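PDB 5VJC: protein mini spindles from Drosophila melanogaster, which probably binds tubulin through this TOG domain, built of HEAT repeats, and so promotes microtubule dynamics and formation of the mitotic spindle. Local coordinates for residues Leu89-Tyr101 against Glu133-Ile145. Residues are numbered along the deposited sequence; the frame is centred on the assembly and turned at random.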
loop_
_atom_site.group_PDB
_atom_site.type_symbol
_atom_site.label_atom_id
_atom_site.label_comp_id
_atom_site.label_asym_id
_atom_site.label_seq_id
_atom_site.Cartn_x
_atom_site.Cartn_y
_atom_site.Cartn_z
ATOM N N LEU A 89 15.201 5.508 -3.517
ATOM C CA LEU A 89 13.773 5.325 -3.243
ATOM C C LEU A 89 13.442 3.986 -2.596
ATOM O O LEU A 89 12.646 3.919 -1.650
ATOM C CB LEU A 89 12.958 5.462 -4.542
ATOM C CG LEU A 89 11.438 5.266 -4.408
ATOM C CD1 LEU A 89 10.794 6.314 -3.459
ATOM C CD2 LEU A 89 10.755 5.267 -5.809
ATOM N N ASP A 90 14.032 2.922 -3.134
ATOM C CA ASP A 90 13.750 1.568 -2.669
ATOM C C ASP A 90 14.118 1.399 -1.185
ATOM O O ASP A 90 13.367 0.769 -0.417
ATOM C CB ASP A 90 14.480 0.532 -3.560
ATOM C CG ASP A 90 16.015 0.686 -3.535
ATOM O OD1 ASP A 90 16.517 1.816 -3.731
ATOM O OD2 ASP A 90 16.716 -0.336 -3.317
ATOM N N LEU A 91 15.238 1.994 -0.768
ATOM C CA LEU A 91 15.667 1.944 0.632
ATOM C C LEU A 91 14.701 2.724 1.528
ATOM O O LEU A 91 14.375 2.294 2.634
ATOM C CB LEU A 91 17.083 2.526 0.795
ATOM C CG LEU A 91 18.149 1.842 -0.077
ATOM C CD1 LEU A 91 19.499 2.593 -0.010
ATOM C CD2 LEU A 91 18.292 0.419 0.419
ATOM N N ILE A 92 14.280 3.886 1.055
ATOM C CA ILE A 92 13.389 4.735 1.854
ATOM C C ILE A 92 12.000 4.099 1.988
ATOM O O ILE A 92 11.409 4.136 3.075
ATOM C CB ILE A 92 13.253 6.144 1.257
ATOM C CG1 ILE A 92 14.606 6.874 1.286
ATOM C CG2 ILE A 92 12.226 6.957 2.024
ATOM C CD1 ILE A 92 15.268 6.865 2.644
ATOM N N LEU A 93 11.493 3.512 0.899
ATOM C CA LEU A 93 10.215 2.805 0.954
ATOM C C LEU A 93 10.314 1.645 1.943
ATOM O O LEU A 93 9.413 1.464 2.772
ATOM C CB LEU A 93 9.771 2.304 -0.436
ATOM C CG LEU A 93 9.413 3.397 -1.461
ATOM C CD1 LEU A 93 9.073 2.807 -2.820
ATOM C CD2 LEU A 93 8.241 4.312 -0.952
ATOM N N LYS A 94 11.409 0.878 1.873
ATOM C CA LYS A 94 11.628 -0.231 2.812
ATOM C C LYS A 94 11.649 0.237 4.255
ATOM O O LYS A 94 11.077 -0.421 5.133
ATOM C CB LYS A 94 12.933 -0.972 2.517
ATOM C CG LYS A 94 12.872 -1.897 1.310
ATOM C CD LYS A 94 14.243 -2.527 1.004
ATOM C CE LYS A 94 14.110 -3.529 -0.141
ATOM N NZ LYS A 94 15.407 -4.204 -0.457
ATOM N N TRP A 95 12.318 1.354 4.510
ATOM C CA TRP A 95 12.422 1.848 5.888
ATOM C C TRP A 95 11.025 2.227 6.411
ATOM O O TRP A 95 10.706 1.998 7.570
ATOM C CB TRP A 95 13.363 3.056 5.992
ATOM C CG TRP A 95 13.444 3.599 7.401
ATOM C CD1 TRP A 95 14.089 3.028 8.466
ATOM C CD2 TRP A 95 12.837 4.803 7.900
ATOM N NE1 TRP A 95 13.920 3.806 9.594
ATOM C CE2 TRP A 95 13.165 4.901 9.271
ATOM C CE3 TRP A 95 12.061 5.815 7.319
ATOM C CZ2 TRP A 95 12.732 5.957 10.067
ATOM C CZ3 TRP A 95 11.628 6.869 8.119
ATOM C CH2 TRP A 95 11.966 6.931 9.472
ATOM N N LEU A 96 10.197 2.792 5.546
ATOM C CA LEU A 96 8.853 3.159 5.976
ATOM C C LEU A 96 7.999 1.909 6.221
ATOM O O LEU A 96 7.222 1.887 7.169
ATOM C CB LEU A 96 8.206 4.112 4.964
ATOM C CG LEU A 96 8.962 5.448 5.033
ATOM C CD1 LEU A 96 8.792 6.266 3.775
ATOM C CD2 LEU A 96 8.547 6.247 6.307
ATOM N N THR A 97 8.174 0.859 5.421
ATOM C CA THR A 97 7.405 -0.365 5.643
ATOM C C THR A 97 7.698 -0.938 7.040
ATOM O O THR A 97 6.808 -1.525 7.663
ATOM C CB THR A 97 7.671 -1.472 4.579
ATOM O OG1 THR A 97 9.000 -1.995 4.710
ATOM C CG2 THR A 97 7.424 -0.954 3.133
ATOM N N LEU A 98 8.922 -0.763 7.544
ATOM C CA LEU A 98 9.196 -1.174 8.928
ATOM C C LEU A 98 8.406 -0.336 9.938
ATOM O O LEU A 98 7.848 -0.867 10.887
ATOM C CB LEU A 98 10.690 -1.085 9.237
ATOM C CG LEU A 98 11.583 -1.972 8.384
ATOM C CD1 LEU A 98 13.035 -1.647 8.725
ATOM C CD2 LEU A 98 11.293 -3.470 8.619
ATOM N N ARG A 99 8.340 0.972 9.700
ATOM C CA ARG A 99 7.574 1.895 10.536
ATOM C C ARG A 99 6.063 1.663 10.499
ATOM O O ARG A 99 5.333 2.140 11.373
ATOM C CB ARG A 99 7.865 3.347 10.124
ATOM C CG ARG A 99 9.257 3.789 10.544
ATOM C CD ARG A 99 9.507 3.246 11.931
ATOM N NE ARG A 99 10.912 3.124 12.302
ATOM C CZ ARG A 99 11.820 2.416 11.644
ATOM N NH1 ARG A 99 11.502 1.780 10.525
ATOM N NH2 ARG A 99 13.075 2.367 12.091
ATOM N N PHE A 100 5.589 0.950 9.486
ATOM C CA PHE A 100 4.167 0.632 9.429
ATOM C C PHE A 100 3.772 -0.399 10.487
ATOM O O PHE A 100 2.598 -0.518 10.822
ATOM C CB PHE A 100 3.780 0.133 8.040
ATOM C CG PHE A 100 3.838 1.200 6.973
ATOM C CD1 PHE A 100 3.847 2.542 7.310
ATOM C CD2 PHE A 100 3.901 0.852 5.632
ATOM C CE1 PHE A 100 3.898 3.530 6.323
ATOM C CE2 PHE A 100 3.954 1.833 4.638
ATOM C CZ PHE A 100 3.952 3.170 4.988
ATOM N N TYR A 101 4.745 -1.141 11.012
ATOM C CA TYR A 101 4.452 -2.158 12.027
ATOM C C TYR A 101 4.623 -1.635 13.449
ATOM O O TYR A 101 4.201 -2.276 14.411
ATOM C CB TYR A 101 5.322 -3.388 11.801
ATOM C CG TYR A 101 4.920 -4.117 10.550
ATOM C CD1 TYR A 101 5.445 -3.753 9.314
ATOM C CD2 TYR A 101 3.973 -5.129 10.589
ATOM C CE1 TYR A 101 5.068 -4.402 8.153
ATOM C CE2 TYR A 101 3.583 -5.781 9.433
ATOM C CZ TYR A 101 4.139 -5.417 8.222
ATOM O OH TYR A 101 3.763 -6.066 7.075
ATOM N N GLU A 133 10.196 -2.210 -6.127
ATOM C CA GLU A 133 9.767 -1.108 -5.272
ATOM C C GLU A 133 8.276 -1.239 -4.933
ATOM O O GLU A 133 7.905 -1.207 -3.756
ATOM C CB GLU A 133 10.074 0.237 -5.925
ATOM C CG GLU A 133 11.578 0.540 -5.920
ATOM C CD GLU A 133 11.983 1.674 -6.829
ATOM O OE1 GLU A 133 11.317 1.899 -7.868
ATOM O OE2 GLU A 133 12.991 2.339 -6.508
ATOM N N GLY A 134 7.435 -1.404 -5.946
ATOM C CA GLY A 134 6.015 -1.673 -5.740
ATOM C C GLY A 134 5.736 -2.857 -4.818
ATOM O O GLY A 134 4.970 -2.750 -3.853
ATOM N N SER A 135 6.350 -3.999 -5.117
ATOM C CA SER A 135 6.131 -5.223 -4.344
ATOM C C SER A 135 6.581 -5.112 -2.894
ATOM O O SER A 135 5.981 -5.700 -2.010
ATOM C CB SER A 135 6.870 -6.400 -4.994
ATOM O OG SER A 135 6.111 -6.880 -6.075
ATOM N N SER A 136 7.662 -4.383 -2.662
ATOM C CA SER A 136 8.213 -4.267 -1.315
ATOM C C SER A 136 7.362 -3.362 -0.448
ATOM O O SER A 136 7.471 -3.393 0.782
ATOM C CB SER A 136 9.623 -3.703 -1.364
ATOM O OG SER A 136 9.543 -2.313 -1.653
ATOM N N PHE A 137 6.532 -2.542 -1.098
ATOM C CA PHE A 137 5.938 -1.390 -0.438
ATOM C C PHE A 137 4.426 -1.495 -0.258
ATOM O O PHE A 137 3.937 -1.346 0.843
ATOM C CB PHE A 137 6.268 -0.116 -1.222
ATOM C CG PHE A 137 5.631 1.128 -0.663
ATOM C CD1 PHE A 137 5.915 1.552 0.628
ATOM C CD2 PHE A 137 4.743 1.878 -1.434
ATOM C CE1 PHE A 137 5.311 2.719 1.157
ATOM C CE2 PHE A 137 4.149 3.046 -0.925
ATOM C CZ PHE A 137 4.437 3.460 0.366
ATOM N N VAL A 138 3.707 -1.748 -1.343
ATOM C CA VAL A 138 2.240 -1.686 -1.330
ATOM C C VAL A 138 1.518 -2.627 -0.341
ATOM O O VAL A 138 0.597 -2.177 0.320
ATOM C CB VAL A 138 1.696 -1.922 -2.751
ATOM C CG1 VAL A 138 0.154 -1.833 -2.796
ATOM C CG2 VAL A 138 2.333 -0.921 -3.705
ATOM N N PRO A 139 1.929 -3.917 -0.222
ATOM C CA PRO A 139 1.212 -4.787 0.729
ATOM C C PRO A 139 1.266 -4.258 2.158
ATOM O O PRO A 139 0.295 -4.380 2.920
ATOM C CB PRO A 139 1.960 -6.128 0.642
ATOM C CG PRO A 139 2.701 -6.080 -0.613
ATOM C CD PRO A 139 2.960 -4.654 -0.968
ATOM N N HIS A 140 2.410 -3.662 2.499
ATOM C CA HIS A 140 2.644 -3.160 3.828
ATOM C C HIS A 140 1.900 -1.866 4.054
ATOM O O HIS A 140 1.360 -1.637 5.145
ATOM C CB HIS A 140 4.146 -2.975 4.072
ATOM C CG HIS A 140 4.931 -4.223 3.850
ATOM N ND1 HIS A 140 4.901 -5.282 4.731
ATOM C CD2 HIS A 140 5.729 -4.602 2.823
ATOM C CE1 HIS A 140 5.674 -6.250 4.269
ATOM N NE2 HIS A 140 6.187 -5.865 3.112
ATOM N N LEU A 141 1.885 -1.013 3.034
ATOM C CA LEU A 141 1.084 0.198 3.108
ATOM C C LEU A 141 -0.388 -0.157 3.315
ATOM O O LEU A 141 -1.040 0.390 4.190
ATOM C CB LEU A 141 1.249 1.029 1.839
ATOM C CG LEU A 141 0.279 2.167 1.559
ATOM C CD1 LEU A 141 0.549 3.335 2.512
ATOM C CD2 LEU A 141 0.385 2.603 0.031
ATOM N N LEU A 142 -0.887 -1.101 2.520
ATOM C CA LEU A 142 -2.298 -1.473 2.572
ATOM C C LEU A 142 -2.734 -2.005 3.934
ATOM O O LEU A 142 -3.902 -1.868 4.302
ATOM C CB LEU A 142 -2.617 -2.503 1.498
ATOM C CG LEU A 142 -3.075 -1.878 0.183
ATOM C CD1 LEU A 142 -2.886 -2.871 -0.945
ATOM C CD2 LEU A 142 -4.547 -1.467 0.289
ATOM N N LEU A 143 -1.800 -2.611 4.668
ATOM C CA LEU A 143 -2.052 -3.073 6.031
ATOM C C LEU A 143 -2.613 -1.992 6.929
ATOM O O LEU A 143 -3.352 -2.287 7.853
ATOM C CB LEU A 143 -0.770 -3.620 6.671
ATOM C CG LEU A 143 -0.418 -5.062 6.300
ATOM C CD1 LEU A 143 0.787 -5.496 7.116
ATOM C CD2 LEU A 143 -1.602 -6.017 6.531
ATOM N N LYS A 144 -2.248 -0.744 6.664
ATOM C CA LYS A 144 -2.708 0.361 7.489
ATOM C C LYS A 144 -4.040 0.975 7.009
ATOM O O LYS A 144 -4.555 1.897 7.639
ATOM C CB LYS A 144 -1.640 1.454 7.545
ATOM C CG LYS A 144 -0.235 0.992 7.907
ATOM C CD LYS A 144 -0.213 -0.139 8.932
ATOM C CE LYS A 144 -0.393 0.349 10.335
ATOM N NZ LYS A 144 -0.121 -0.779 11.282
ATOM N N ILE A 145 -4.608 0.482 5.915
ATOM C CA ILE A 145 -5.798 1.160 5.381
ATOM C C ILE A 145 -6.985 0.955 6.329
ATOM O O ILE A 145 -7.949 1.725 6.314
ATOM C CB ILE A 145 -6.182 0.695 3.967
ATOM C CG1 ILE A 145 -7.002 1.786 3.263
ATOM C CG2 ILE A 145 -6.952 -0.631 4.005
ATOM C CD1 ILE A 145 -7.357 1.469 1.819
HETATM O O HOH W 1 11.766 -0.921 -2.144
#
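Leu89 and Asp90 receive the extended side chain of Glu133: Leu89 CD2 lies 3.7 Å from Glu133 OE2, and Asp90 CB packs on Glu133 CG. The two carboxylates come near each other but have separate mates, Arg17 for Asp90, Lys14 and Tyr127 for Glu133, which probably eases the closeness of like charges. One water, donating to both Asp90 O and Ser136 OG, links the first helix's backbone to a side-chain hydroxyl of the second. Next comes Leu93, whose CD2 sits over the centre of one face of the Phe137 ring in a CH-pi contact, 3.9 Å from the centroid and 9° off the ring normal. Thr97 lays CG2 at the edge of that ring and 3.4 Å from the buried Ser136 O, which finds no partner in the model; its OG1 turns back to Lys94 O. Phe100, with CG anti to its carbonyl carbon (chi1 -69°), brings CE2 against both Phe137 CE1 and Leu141 CA, the latter 3.6 Å away. Its carbonyl O takes a bond of 2.8 Å from Lys144 NZ, nearly along the C=O axis at 174°, on a lysine chain bent twice to reach it; a methionine here would probably leave Phe100 O without this donor. Tyr101 closes the series: its OH meets His140 ND1 at 2.7 Å in the planes of both rings, a hydrogen bond that either could donate, while the rings approach without stacking. Helical segments 89-99 and 133-142, axes 9.0 Å apart and nearly parallel, illustrate side-by-side helix packing, as in the HEAT-repeat solenoid of TOG domains.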